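Local coordinates for DNA polymerase (Bacillus phage phi29, PDB 2PY5), which replicates the phage genome as a protein-primed, strand-displacing DNA polymerase of high processivity and fidelity, and also carries a 3'-5' exonuclease that works on single-stranded DNA, at residues Asp57-Asn62 against Val118-Leu123; His61-Ala66 against Gly98-Ile103; Arg289-Leu294 against Lys317-Glu322. The protein carries 2 engineered substitutions. All coordinates share one frame; numbering follows the deposited sequence.

Contact 1 (Asp57-Asn62 against Val118-Leu123). With nucleotides of chain A.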
loop_
_atom_site.group_PDB
_atom_site.type_symbol
_atom_site.label_atom_id
_atom_site.label_comp_id
_atom_site.label_asym_id
_atom_site.label_seq_id
_atom_site.Cartn_x
_atom_site.Cartn_y
_atom_site.Cartn_z
ATOM N N ASP F 57 -12.472 13.337 18.028
ATOM C CA ASP F 57 -11.979 12.493 16.969
ATOM C C ASP F 57 -10.911 11.570 17.553
ATOM O O ASP F 57 -9.912 12.050 18.091
ATOM C CB ASP F 57 -11.332 13.352 15.889
ATOM C CG ASP F 57 -12.328 14.201 15.121
ATOM O OD1 ASP F 57 -13.555 14.033 15.296
ATOM O OD2 ASP F 57 -11.863 15.047 14.315
ATOM N N LEU F 58 -11.117 10.260 17.435
ATOM C CA LEU F 58 -10.205 9.263 17.999
ATOM C C LEU F 58 -9.522 8.546 16.871
ATOM O O LEU F 58 -10.100 8.369 15.796
ATOM C CB LEU F 58 -10.940 8.218 18.839
ATOM C CG LEU F 58 -11.923 8.687 19.899
ATOM C CD1 LEU F 58 -12.412 7.492 20.783
ATOM C CD2 LEU F 58 -11.377 9.866 20.717
ATOM N N TYR F 59 -8.298 8.121 17.134
ATOM C CA TYR F 59 -7.497 7.376 16.171
ATOM C C TYR F 59 -6.968 6.110 16.800
ATOM O O TYR F 59 -6.365 6.166 17.887
ATOM C CB TYR F 59 -6.307 8.232 15.726
ATOM C CG TYR F 59 -6.733 9.374 14.857
ATOM C CD1 TYR F 59 -7.194 10.570 15.409
ATOM C CD2 TYR F 59 -6.711 9.241 13.474
ATOM C CE1 TYR F 59 -7.608 11.612 14.599
ATOM C CE2 TYR F 59 -7.121 10.276 12.659
ATOM C CZ TYR F 59 -7.578 11.447 13.220
ATOM O OH TYR F 59 -7.996 12.481 12.397
ATOM N N PHE F 60 -7.183 4.975 16.135
ATOM C CA PHE F 60 -6.523 3.720 16.487
ATOM C C PHE F 60 -5.636 3.357 15.321
ATOM O O PHE F 60 -6.000 3.609 14.144
ATOM C CB PHE F 60 -7.524 2.575 16.716
ATOM C CG PHE F 60 -8.264 2.656 18.030
ATOM C CD1 PHE F 60 -9.369 3.485 18.177
ATOM C CD2 PHE F 60 -7.871 1.875 19.101
ATOM C CE1 PHE F 60 -10.053 3.537 19.363
ATOM C CE2 PHE F 60 -8.565 1.938 20.303
ATOM C CZ PHE F 60 -9.657 2.763 20.421
ATOM N N HIS F 61 -4.496 2.745 15.618
ATOM C CA HIS F 61 -3.608 2.252 14.552
ATOM C C HIS F 61 -4.052 0.860 14.120
ATOM O O HIS F 61 -4.008 -0.097 14.898
ATOM C CB HIS F 61 -2.149 2.242 14.975
ATOM C CG HIS F 61 -1.209 2.462 13.832
ATOM N ND1 HIS F 61 -1.223 3.611 13.080
ATOM C CD2 HIS F 61 -0.262 1.663 13.284
ATOM C CE1 HIS F 61 -0.302 3.530 12.138
ATOM N NE2 HIS F 61 0.290 2.353 12.232
ATOM N N ASN F 62 -4.434 0.753 12.848
ATOM C CA ASN F 62 -5.069 -0.437 12.296
ATOM C C ASN F 62 -6.448 -0.687 12.924
ATOM O O ASN F 62 -6.704 -1.678 13.603
ATOM C CB ASN F 62 -4.163 -1.662 12.379
ATOM C CG ASN F 62 -4.666 -2.817 11.545
ATOM O OD1 ASN F 62 -5.213 -2.627 10.456
ATOM N ND2 ASN F 62 -4.450 -4.048 12.038
ATOM N N VAL F 118 -16.150 10.359 16.560
ATOM C CA VAL F 118 -15.707 9.702 15.311
ATOM C C VAL F 118 -14.386 9.016 15.568
ATOM O O VAL F 118 -13.517 9.565 16.238
ATOM C CB VAL F 118 -15.596 10.658 14.104
ATOM C CG1 VAL F 118 -15.434 9.838 12.799
ATOM C CG2 VAL F 118 -16.824 11.566 14.002
ATOM N N ILE F 119 -14.266 7.783 15.085
ATOM C CA ILE F 119 -13.082 6.996 15.254
ATOM C C ILE F 119 -12.501 6.685 13.879
ATOM O O ILE F 119 -13.182 6.095 13.023
ATOM C CB ILE F 119 -13.397 5.678 15.994
ATOM C CG1 ILE F 119 -14.233 5.969 17.252
ATOM C CG2 ILE F 119 -12.097 4.976 16.400
ATOM C CD1 ILE F 119 -14.592 4.743 18.091
ATOM N N TYR F 120 -11.241 7.059 13.702
ATOM C CA TYR F 120 -10.514 6.897 12.457
ATOM C C TYR F 120 -9.352 5.905 12.575
ATOM O O TYR F 120 -8.946 5.519 13.675
ATOM C CB TYR F 120 -9.967 8.235 12.043
ATOM C CG TYR F 120 -11.001 9.285 11.707
ATOM C CD1 TYR F 120 -11.137 10.415 12.495
ATOM C CD2 TYR F 120 -11.792 9.183 10.571
ATOM C CE1 TYR F 120 -12.041 11.394 12.169
ATOM C CE2 TYR F 120 -12.724 10.154 10.250
ATOM C CZ TYR F 120 -12.832 11.272 11.052
ATOM O OH TYR F 120 -13.739 12.280 10.760
ATOM N N ASP F 121 -8.800 5.532 11.428
ATOM C CA ASP F 121 -7.626 4.663 11.346
ATOM C C ASP F 121 -6.361 5.501 11.103
ATOM O O ASP F 121 -6.168 6.048 9.989
ATOM C CB ASP F 121 -7.836 3.659 10.205
ATOM C CG ASP F 121 -6.806 2.558 10.179
ATOM O OD1 ASP F 121 -5.998 2.456 11.139
ATOM O OD2 ASP F 121 -6.827 1.766 9.198
ATOM N N SER F 122 -5.474 5.588 12.097
ATOM C CA SER F 122 -4.185 6.268 11.872
ATOM C C SER F 122 -3.312 5.526 10.845
ATOM O O SER F 122 -2.411 6.129 10.248
ATOM C CB SER F 122 -3.412 6.503 13.163
ATOM O OG SER F 122 -3.272 5.319 13.909
ATOM N N LEU F 123 -3.586 4.242 10.592
ATOM C CA LEU F 123 -2.846 3.515 9.535
ATOM C C LEU F 123 -3.110 4.097 8.143
ATOM O O LEU F 123 -2.260 3.994 7.223
ATOM C CB LEU F 123 -3.170 2.018 9.554
ATOM C CG LEU F 123 -2.319 1.115 8.666
ATOM C CD1 LEU F 123 -0.852 1.132 9.020
ATOM C CD2 LEU F 123 -2.863 -0.319 8.734
ATOM P P DT A 6 1.222 -2.507 13.744
ATOM O OP1 DT A 6 1.462 -1.211 14.368
ATOM O OP2 DT A 6 2.256 -3.547 13.725
ATOM O "O5'" DT A 6 -0.006 -3.223 14.495
ATOM C "C5'" DT A 6 -1.108 -2.461 14.959
ATOM C "C4'" DT A 6 -2.146 -3.437 15.465
ATOM O "O4'" DT A 6 -2.611 -4.285 14.401
ATOM C "C3'" DT A 6 -1.603 -4.398 16.516
ATOM O "O3'" DT A 6 -1.601 -3.803 17.812
ATOM C "C2'" DT A 6 -2.554 -5.580 16.385
ATOM C "C1'" DT A 6 -3.012 -5.535 14.931
ATOM N N1 DT A 6 -2.401 -6.583 14.061
ATOM C C2 DT A 6 -3.222 -7.263 13.198
ATOM O O2 DT A 6 -4.416 -7.063 13.102
ATOM N N3 DT A 6 -2.576 -8.211 12.442
ATOM C C4 DT A 6 -1.225 -8.517 12.455
ATOM O O4 DT A 6 -0.756 -9.383 11.721
ATOM C C5 DT A 6 -0.420 -7.740 13.364
ATOM C C7 DT A 6 1.049 -7.979 13.467
ATOM C C6 DT A 6 -1.041 -6.816 14.122
ATOM P P DT A 5 2.541 -3.508 7.414
ATOM O OP1 DT A 5 2.665 -2.244 6.649
ATOM O OP2 DT A 5 3.697 -4.410 7.561
ATOM O "O5'" DT A 5 2.002 -3.136 8.889
ATOM C "C5'" DT A 5 1.050 -2.124 9.067
ATOM C "C4'" DT A 5 -0.002 -2.587 10.033
ATOM O "O4'" DT A 5 -0.762 -3.615 9.391
ATOM C "C3'" DT A 5 0.512 -3.225 11.309
ATOM O "O3'" DT A 5 0.653 -2.223 12.277
ATOM C "C2'" DT A 5 -0.576 -4.218 11.687
ATOM C "C1'" DT A 5 -1.262 -4.499 10.365
ATOM N N1 DT A 5 -1.014 -5.833 9.811
ATOM C C2 DT A 5 -2.103 -6.602 9.523
ATOM O O2 DT A 5 -3.258 -6.244 9.743
ATOM N N3 DT A 5 -1.786 -7.823 9.012
ATOM C C4 DT A 5 -0.520 -8.313 8.736
ATOM O O4 DT A 5 -0.366 -9.436 8.272
ATOM C C5 DT A 5 0.581 -7.446 9.048
ATOM C C7 DT A 5 1.991 -7.879 8.800
ATOM C C6 DT A 5 0.291 -6.246 9.570
HETATM O O HOH W 1 -14.591 14.369 12.541
HETATM O O HOH W 2 -7.186 -0.865 9.612
#

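Contact 2 (His61-Ala66 against Gly98-Ile103). Engineered in segment 61-66: Ala66 (natural residue Asp). With nucleotides of chain A; nucleotides of chain B.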
loop_
_atom_site.group_PDB
_atom_site.type_symbol
_atom_site.label_atom_id
_atom_site.label_comp_id
_atom_site.label_asym_id
_atom_site.label_seq_id
_atom_site.Cartn_x
_atom_site.Cartn_y
_atom_site.Cartn_z
ATOM N N HIS F 61 -4.496 2.745 15.618
ATOM C CA HIS F 61 -3.608 2.252 14.552
ATOM C C HIS F 61 -4.052 0.860 14.120
ATOM O O HIS F 61 -4.008 -0.097 14.898
ATOM C CB HIS F 61 -2.149 2.242 14.975
ATOM C CG HIS F 61 -1.209 2.462 13.832
ATOM N ND1 HIS F 61 -1.223 3.611 13.080
ATOM C CD2 HIS F 61 -0.262 1.663 13.284
ATOM C CE1 HIS F 61 -0.302 3.530 12.138
ATOM N NE2 HIS F 61 0.290 2.353 12.232
ATOM N N ASN F 62 -4.434 0.753 12.848
ATOM C CA ASN F 62 -5.069 -0.437 12.296
ATOM C C ASN F 62 -6.448 -0.687 12.924
ATOM O O ASN F 62 -6.704 -1.678 13.603
ATOM C CB ASN F 62 -4.163 -1.662 12.379
ATOM C CG ASN F 62 -4.666 -2.817 11.545
ATOM O OD1 ASN F 62 -5.213 -2.627 10.456
ATOM N ND2 ASN F 62 -4.450 -4.048 12.038
ATOM N N LEU F 63 -7.346 0.252 12.653
ATOM C CA LEU F 63 -8.712 0.228 13.114
ATOM C C LEU F 63 -9.451 -1.082 12.836
ATOM O O LEU F 63 -10.359 -1.431 13.579
ATOM C CB LEU F 63 -9.460 1.433 12.505
ATOM C CG LEU F 63 -10.910 1.617 12.940
ATOM C CD1 LEU F 63 -11.014 1.920 14.409
ATOM C CD2 LEU F 63 -11.612 2.672 12.081
ATOM N N LYS F 64 -9.062 -1.785 11.776
ATOM C CA LYS F 64 -9.630 -3.096 11.426
ATOM C C LYS F 64 -9.534 -4.070 12.603
ATOM O O LYS F 64 -10.330 -5.008 12.699
ATOM C CB LYS F 64 -8.862 -3.652 10.233
ATOM C CG LYS F 64 -9.405 -4.887 9.631
ATOM C CD LYS F 64 -8.749 -5.119 8.295
ATOM C CE LYS F 64 -9.213 -6.398 7.632
ATOM N NZ LYS F 64 -10.686 -6.425 7.385
ATOM N N PHE F 65 -8.546 -3.857 13.469
ATOM C CA PHE F 65 -8.370 -4.693 14.665
ATOM C C PHE F 65 -9.171 -4.127 15.845
ATOM O O PHE F 65 -10.151 -4.709 16.258
ATOM C CB PHE F 65 -6.885 -4.844 15.005
ATOM C CG PHE F 65 -6.636 -5.751 16.169
ATOM C CD1 PHE F 65 -6.678 -7.130 16.010
ATOM C CD2 PHE F 65 -6.409 -5.222 17.420
ATOM C CE1 PHE F 65 -6.486 -7.975 17.108
ATOM C CE2 PHE F 65 -6.211 -6.076 18.527
ATOM C CZ PHE F 65 -6.253 -7.422 18.349
ATOM N N ALA F 66 -8.768 -2.973 16.381
ATOM C CA ALA F 66 -9.463 -2.394 17.541
ATOM C C ALA F 66 -10.954 -2.196 17.276
ATOM O O ALA F 66 -11.779 -2.402 18.157
ATOM C CB ALA F 66 -8.821 -1.051 17.944
ATOM N N GLY F 98 -12.736 -4.694 2.619
ATOM C CA GLY F 98 -12.471 -4.875 4.031
ATOM C C GLY F 98 -11.499 -3.880 4.635
ATOM O O GLY F 98 -10.952 -4.148 5.705
ATOM N N GLN F 99 -11.316 -2.730 3.982
ATOM C CA GLN F 99 -10.527 -1.648 4.575
ATOM C C GLN F 99 -11.424 -0.790 5.470
ATOM O O GLN F 99 -12.479 -0.348 5.035
ATOM C CB GLN F 99 -9.862 -0.824 3.491
ATOM C CG GLN F 99 -8.940 -1.684 2.630
ATOM C CD GLN F 99 -7.664 -1.013 2.233
ATOM O OE1 GLN F 99 -7.279 -1.041 1.060
ATOM N NE2 GLN F 99 -6.981 -0.414 3.201
ATOM N N TRP F 100 -10.976 -0.552 6.704
ATOM C CA TRP F 100 -11.719 0.209 7.714
ATOM C C TRP F 100 -11.216 1.637 7.756
ATOM O O TRP F 100 -9.988 1.860 7.891
ATOM C CB TRP F 100 -11.573 -0.421 9.104
ATOM C CG TRP F 100 -12.288 -1.741 9.233
ATOM C CD1 TRP F 100 -12.251 -2.792 8.351
ATOM C CD2 TRP F 100 -13.128 -2.144 10.306
ATOM N NE1 TRP F 100 -13.044 -3.810 8.803
ATOM C CE2 TRP F 100 -13.582 -3.447 10.009
ATOM C CE3 TRP F 100 -13.548 -1.535 11.495
ATOM C CZ2 TRP F 100 -14.442 -4.131 10.856
ATOM C CZ3 TRP F 100 -14.413 -2.243 12.351
ATOM C CH2 TRP F 100 -14.835 -3.515 12.021
ATOM N N TYR F 101 -12.147 2.584 7.618
ATOM C CA TYR F 101 -11.809 4.035 7.596
ATOM C C TYR F 101 -12.432 4.810 8.750
ATOM O O TYR F 101 -11.857 5.800 9.193
ATOM C CB TYR F 101 -12.251 4.712 6.298
ATOM C CG TYR F 101 -11.557 4.191 5.076
ATOM C CD1 TYR F 101 -12.043 3.080 4.419
ATOM C CD2 TYR F 101 -10.413 4.783 4.600
ATOM C CE1 TYR F 101 -11.423 2.591 3.316
ATOM C CE2 TYR F 101 -9.757 4.307 3.481
ATOM C CZ TYR F 101 -10.259 3.192 2.837
ATOM O OH TYR F 101 -9.642 2.702 1.704
ATOM N N MET F 102 -13.604 4.403 9.225
ATOM C CA MET F 102 -14.365 5.232 10.167
ATOM C C MET F 102 -15.417 4.422 10.893
ATOM O O MET F 102 -16.088 3.580 10.300
ATOM C CB MET F 102 -15.047 6.408 9.427
ATOM C CG MET F 102 -15.767 7.402 10.361
ATOM S SD MET F 102 -16.822 8.543 9.478
ATOM C CE MET F 102 -18.172 7.447 9.077
ATOM N N ILE F 103 -15.567 4.733 12.180
ATOM C CA ILE F 103 -16.752 4.395 12.976
ATOM C C ILE F 103 -17.227 5.711 13.595
ATOM O O ILE F 103 -16.464 6.352 14.297
ATOM C CB ILE F 103 -16.441 3.418 14.114
ATOM C CG1 ILE F 103 -15.765 2.150 13.601
ATOM C CG2 ILE F 103 -17.743 3.057 14.880
ATOM C CD1 ILE F 103 -15.160 1.275 14.721
ATOM P P DT A 6 1.222 -2.507 13.744
ATOM O OP1 DT A 6 1.462 -1.211 14.368
ATOM O OP2 DT A 6 2.256 -3.547 13.725
ATOM O "O5'" DT A 6 -0.006 -3.223 14.495
ATOM C "C5'" DT A 6 -1.108 -2.461 14.959
ATOM C "C4'" DT A 6 -2.146 -3.437 15.465
ATOM O "O4'" DT A 6 -2.611 -4.285 14.401
ATOM C "C3'" DT A 6 -1.603 -4.398 16.516
ATOM O "O3'" DT A 6 -1.601 -3.803 17.812
ATOM C "C2'" DT A 6 -2.554 -5.580 16.385
ATOM C "C1'" DT A 6 -3.012 -5.535 14.931
ATOM N N1 DT A 6 -2.401 -6.583 14.061
ATOM C C2 DT A 6 -3.222 -7.263 13.198
ATOM O O2 DT A 6 -4.416 -7.063 13.102
ATOM N N3 DT A 6 -2.576 -8.211 12.442
ATOM C C4 DT A 6 -1.225 -8.517 12.455
ATOM O O4 DT A 6 -0.756 -9.383 11.721
ATOM C C5 DT A 6 -0.420 -7.740 13.364
ATOM C C7 DT A 6 1.049 -7.979 13.467
ATOM C C6 DT A 6 -1.041 -6.816 14.122
ATOM P P DT B 5 -15.599 -10.835 2.451
ATOM O OP1 DT B 5 -15.409 -11.731 1.280
ATOM O OP2 DT B 5 -16.768 -9.929 2.517
ATOM O "O5'" DT B 5 -15.674 -11.731 3.776
ATOM C "C5'" DT B 5 -14.731 -12.765 4.002
ATOM C "C4'" DT B 5 -14.633 -13.074 5.484
ATOM O "O4'" DT B 5 -13.981 -11.987 6.184
ATOM C "C3'" DT B 5 -15.959 -13.263 6.207
ATOM O "O3'" DT B 5 -15.797 -14.264 7.199
ATOM C "C2'" DT B 5 -16.243 -11.897 6.826
ATOM C "C1'" DT B 5 -14.834 -11.471 7.197
ATOM N N1 DT B 5 -14.571 -10.004 7.199
ATOM C C2 DT B 5 -13.939 -9.429 8.283
ATOM O O2 DT B 5 -13.553 -10.026 9.297
ATOM N N3 DT B 5 -13.737 -8.076 8.125
ATOM C C4 DT B 5 -14.098 -7.280 7.053
ATOM O O4 DT B 5 -13.839 -6.079 7.042
ATOM C C5 DT B 5 -14.740 -7.949 5.958
ATOM C C7 DT B 5 -15.174 -7.199 4.742
ATOM C C6 DT B 5 -14.946 -9.272 6.078
ATOM P P DT A 7 -0.571 -4.342 18.921
ATOM O OP1 DT A 7 -0.443 -3.280 19.931
ATOM O OP2 DT A 7 0.638 -4.953 18.334
ATOM O "O5'" DT A 7 -1.417 -5.569 19.499
ATOM C "C5'" DT A 7 -2.716 -5.382 20.040
ATOM C "C4'" DT A 7 -3.222 -6.729 20.522
ATOM O "O4'" DT A 7 -3.243 -7.653 19.416
ATOM C "C3'" DT A 7 -2.367 -7.428 21.581
ATOM O "O3'" DT A 7 -2.674 -6.998 22.914
ATOM C "C2'" DT A 7 -2.790 -8.875 21.377
ATOM C "C1'" DT A 7 -2.991 -8.969 19.875
ATOM N N1 DT A 7 -1.812 -9.539 19.126
ATOM C C2 DT A 7 -1.727 -10.905 19.031
ATOM O O2 DT A 7 -2.544 -11.662 19.524
ATOM N N3 DT A 7 -0.648 -11.370 18.333
ATOM C C4 DT A 7 0.337 -10.615 17.728
ATOM O O4 DT A 7 1.273 -11.146 17.120
ATOM C C5 DT A 7 0.194 -9.187 17.862
ATOM C C7 DT A 7 1.205 -8.273 17.238
ATOM C C6 DT A 7 -0.862 -8.710 18.544
#

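Contact 3 (Arg289-Leu294 against Lys317-Glu322)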
loop_
_atom_site.group_PDB
_atom_site.type_symbol
_atom_site.label_atom_id
_atom_site.label_comp_id
_atom_site.label_asym_id
_atom_site.label_seq_id
_atom_site.Cartn_x
_atom_site.Cartn_y
_atom_site.Cartn_z
ATOM N N ARG F 289 -8.794 -8.626 -28.859
ATOM C CA ARG F 289 -8.890 -10.045 -28.564
ATOM C C ARG F 289 -7.837 -10.714 -29.415
ATOM O O ARG F 289 -7.683 -10.370 -30.580
ATOM C CB ARG F 289 -10.270 -10.591 -28.903
ATOM C CG ARG F 289 -11.354 -10.185 -27.910
ATOM C CD ARG F 289 -12.727 -10.587 -28.360
ATOM N NE ARG F 289 -12.918 -12.038 -28.296
ATOM C CZ ARG F 289 -13.243 -12.714 -27.191
ATOM N NH1 ARG F 289 -13.427 -12.097 -26.032
ATOM N NH2 ARG F 289 -13.402 -14.016 -27.251
ATOM N N CYS F 290 -7.116 -11.665 -28.839
ATOM C CA CYS F 290 -6.078 -12.353 -29.593
ATOM C C CYS F 290 -5.629 -13.615 -28.892
ATOM O O CYS F 290 -6.010 -13.887 -27.756
ATOM C CB CYS F 290 -4.868 -11.437 -29.818
ATOM S SG CYS F 290 -3.976 -11.026 -28.315
ATOM N N GLU F 291 -4.840 -14.402 -29.615
ATOM C CA GLU F 291 -4.024 -15.444 -29.038
ATOM C C GLU F 291 -2.582 -15.010 -29.210
ATOM O O GLU F 291 -2.271 -14.109 -30.005
ATOM C CB GLU F 291 -4.315 -16.779 -29.719
ATOM C CG GLU F 291 -5.718 -17.283 -29.408
ATOM C CD GLU F 291 -6.076 -18.528 -30.178
ATOM O OE1 GLU F 291 -6.838 -18.427 -31.163
ATOM O OE2 GLU F 291 -5.595 -19.600 -29.801
ATOM N N PHE F 292 -1.716 -15.546 -28.376
ATOM C CA PHE F 292 -0.334 -15.096 -28.376
ATOM C C PHE F 292 0.659 -16.183 -28.005
ATOM O O PHE F 292 0.314 -17.172 -27.357
ATOM C CB PHE F 292 -0.151 -13.881 -27.455
ATOM C CG PHE F 292 -0.536 -14.129 -26.021
ATOM C CD1 PHE F 292 0.348 -14.764 -25.148
ATOM C CD2 PHE F 292 -1.774 -13.709 -25.538
ATOM C CE1 PHE F 292 0.005 -14.977 -23.820
ATOM C CE2 PHE F 292 -2.127 -13.928 -24.196
ATOM C CZ PHE F 292 -1.234 -14.553 -23.346
ATOM N N GLU F 293 1.890 -16.002 -28.469
ATOM C CA GLU F 293 2.995 -16.885 -28.106
ATOM C C GLU F 293 4.246 -16.031 -27.937
ATOM O O GLU F 293 4.602 -15.259 -28.829
ATOM C CB GLU F 293 3.228 -17.964 -29.169
ATOM C CG GLU F 293 3.541 -19.342 -28.579
ATOM C CD GLU F 293 2.295 -20.131 -28.178
ATOM O OE1 GLU F 293 1.184 -19.904 -28.723
ATOM O OE2 GLU F 293 2.433 -21.007 -27.312
ATOM N N LEU F 294 4.894 -16.152 -26.781
ATOM C CA LEU F 294 6.083 -15.351 -26.477
ATOM C C LEU F 294 7.189 -15.626 -27.482
ATOM O O LEU F 294 7.442 -16.791 -27.813
ATOM C CB LEU F 294 6.572 -15.693 -25.078
ATOM C CG LEU F 294 7.767 -14.923 -24.530
ATOM C CD1 LEU F 294 7.391 -13.449 -24.337
ATOM C CD2 LEU F 294 8.224 -15.562 -23.235
ATOM N N LYS F 317 3.609 -17.331 -21.257
ATOM C CA LYS F 317 4.313 -17.651 -22.488
ATOM C C LYS F 317 3.321 -17.825 -23.633
ATOM O O LYS F 317 3.639 -17.539 -24.777
ATOM C CB LYS F 317 5.114 -18.940 -22.304
ATOM C CG LYS F 317 6.128 -19.235 -23.394
ATOM C CD LYS F 317 6.870 -20.553 -23.087
ATOM C CE LYS F 317 8.306 -20.551 -23.605
ATOM N NZ LYS F 317 9.123 -21.692 -23.071
ATOM N N SER F 318 2.119 -18.305 -23.307
ATOM C CA SER F 318 1.114 -18.647 -24.305
ATOM C C SER F 318 -0.295 -18.390 -23.792
ATOM O O SER F 318 -0.566 -18.540 -22.600
ATOM C CB SER F 318 1.235 -20.129 -24.638
ATOM O OG SER F 318 0.317 -20.489 -25.653
ATOM N N SER F 319 -1.203 -18.059 -24.710
ATOM C CA SER F 319 -2.617 -17.973 -24.399
ATOM C C SER F 319 -3.251 -19.364 -24.256
ATOM O O SER F 319 -4.336 -19.503 -23.705
ATOM C CB SER F 319 -3.333 -17.135 -25.470
ATOM O OG SER F 319 -3.009 -17.590 -26.772
ATOM N N GLY F 320 -2.577 -20.396 -24.741
ATOM C CA GLY F 320 -3.043 -21.763 -24.528
ATOM C C GLY F 320 -4.460 -22.010 -25.021
ATOM O O GLY F 320 -5.249 -22.707 -24.372
ATOM N N GLY F 321 -4.789 -21.431 -26.170
ATOM C CA GLY F 321 -6.067 -21.689 -26.824
ATOM C C GLY F 321 -7.255 -20.964 -26.227
ATOM O O GLY F 321 -8.336 -20.973 -26.820
ATOM N N GLU F 322 -7.069 -20.356 -25.049
ATOM C CA GLU F 322 -8.055 -19.460 -24.470
ATOM C C GLU F 322 -7.798 -18.113 -25.107
ATOM O O GLU F 322 -6.670 -17.638 -25.105
ATOM C CB GLU F 322 -7.862 -19.364 -22.955
ATOM C CG GLU F 322 -9.066 -18.844 -22.185
ATOM C CD GLU F 322 -9.164 -19.456 -20.788
ATOM O OE1 GLU F 322 -10.078 -20.279 -20.558
ATOM O OE2 GLU F 322 -8.314 -19.129 -19.931
HETATM O O HOH W 3 -3.732 -19.835 -27.970
#

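Contact 1 (Asp57-Asn62 against Val118-Leu123)
Leu58 O accepts from Tyr120 N at 2.7 Å, where two neighbouring strands of the exonuclease domain run parallel. Strands 57-60 and 113-121 lie in the middle of its mixed beta sheet, the RNase H-like core of DnaQ-type exonucleases. Phe60 N gives to Tyr120 O. On one face, Tyr59 and Tyr120 meet with their ring planes 34° apart. Tyr59 can be followed outward. Its CB faces Ser122 CB. Its ring atoms CD2 and CE2 lie against Tyr120 CB, with CE2 to CB at 3.6 Å. CZ and OH then come near Tyr120 CD1, the two rings meeting obliquely. At the far end of Tyr120, a water joins its OH to Asp57 OD1, which also forms a salt bridge with Arg6. On the other face, Ile119 CG2 touches the edge of the Phe60 ring at CD1, 3.6 Å away.

Past the strands both segments reach the bound DNA; Ser122 and Leu123 bind single-stranded DNA and Asn62 steadies the frayed primer end. Asp121 caps the helix that follows by accepting from Leu123 N. Its OD1 also takes a weak bond from Asn62 N and a hydrogen bond from Leu63 N, while OD2 pairs with Lys124. His61 NE2 bonds to Phe128 O. Leu123 CB lies over one face of the His61 imidazole, and Leu123 CD1 and CD2 pack on the sugar of DT5 of chain A. Asn62 ND2 donates to O4' of DT6 of chain A at 3.0 Å. Ser122 OG sits between its backbone N and carbonyl carbon (chi1 52°), bringing it to the imidazole edge, 2.8 Å from His61 ND1.

Contact 2 (His61-Ala66 against Gly98-Ile103)
Leu63 reaches strand 100-110 with both branches of its side chain. CD2 rests on the backbone between Tyr101 and Met102, 3.9 Å from Met102 N. CD1 meets Ile103 CD1 at 4.2 Å. The first turn of helix 63-76 packs on one face of the sheet. Lys64 then crosses Trp100 at about a right angle. Its CA sits over the five-membered ring of the indole, 3.9 Å from the centroid, in a CH-pi contact. CB and CG continue across the pyrrole side toward Trp100 CD1. The chain runs straight until chi4 (60°) bends NZ round to Gly98 O. That bond, 2.8 Å long, lies in the carbonyl plane, on a lone pair.

The helix belongs to the exonuclease domain, and strand 100-110 to its central sheet. Tyr101 and Met102 form a classic beta bulge opposite Ile93, a residue involved in binding template-primer structures. Trp100 NE1 donates to O4 of the base of DT5 of chain B at 3.0 Å, in plane at the indole edge.

Phe65 turns away from the strand to the other DNA chain. It binds single-stranded DNA and is essential for exonucleolysis. One face of its ring takes C2' of DT6 of chain A, and its CZ comes 3.2 Å from O4' of DT7 of chain A. Ala66, an engineered substitution for aspartate, has its CB against the ring of Phe60.

Contact 3 (Arg289-Leu294 against Lys317-Glu322)
Phe292 and Ser319 face each other across the contact, with the serine lying over the phenyl ring. Ser319 CB is 3.8 Å from the ring centroid and 17° off its normal, a CH-pi contact. Ser319 N also lies above this face, offset toward the rim. Phe292 chi1 (59°) sets CG between the backbone N and the carbonyl carbon. This brings the ring under the incoming loop, with its CE1 close to the Ser318 carbonyl carbon. The ring of Tyr340 meets the same phenylalanine, which is buried.

The strand backbone also bonds to the loop. Ser319 N donates to Phe292 O. Phe292 N gives to Ser319 OG at 2.9 Å, so a side-chain oxygen stands where a strand would offer a carbonyl. At the other end, Leu294 N donates to Lys317 O at 2.7 Å. Leu294 CB packs on Lys317 CG.

The two glutamates use their carboxylates differently. Glu293 bends at chi2 (83°), and its OE2 accepts from Ser318 OG at 2.7 Å. The hydroxyl approaches from above the carboxylate plane. Ser318 OG also accepts from Gly320 N, which makes an ST turn. Glu291 leads away past Ser319, its CB 3.3 Å from Ser319 OG. Its OE2 is bridged by a water to Ser319 OG and Gly321 N, and its OE1 bonds to Asn344 ND2. A type I' turn from Ser319 to Glu322 then reverses the chain toward strand 324-329.

The contact thus pins a loop of the polymerase region to the end of strand 283-294, at the surface and away from the annotated sites. Both serines link the strand to the turn. The Ser318 hydroxyl probably helps to stabilise the charge of Glu293, and the water and Asn344 that of Glu291.

Contacts 1 and 2 are buried and belong to one unit, while contact 3 is a surface contact about 47 and 42 Å from them between centres. The first two share His61 and Asn62 and use neighbouring strands of the exonuclease sheet. Ile119 N of contact 1 probably bonds to Ile103 O of contact 2. Contact 1 is strand beside strand, rich in backbone bonds. Contact 2 is helix on strand, held by apolar packing and a lysine. Both reach bound DNA. Contact 3 lies in the polymerase region, its nearest atom about 15 Å from the DNA. There a strand holds an irregular loop through serine hydroxyls, carboxylates and water.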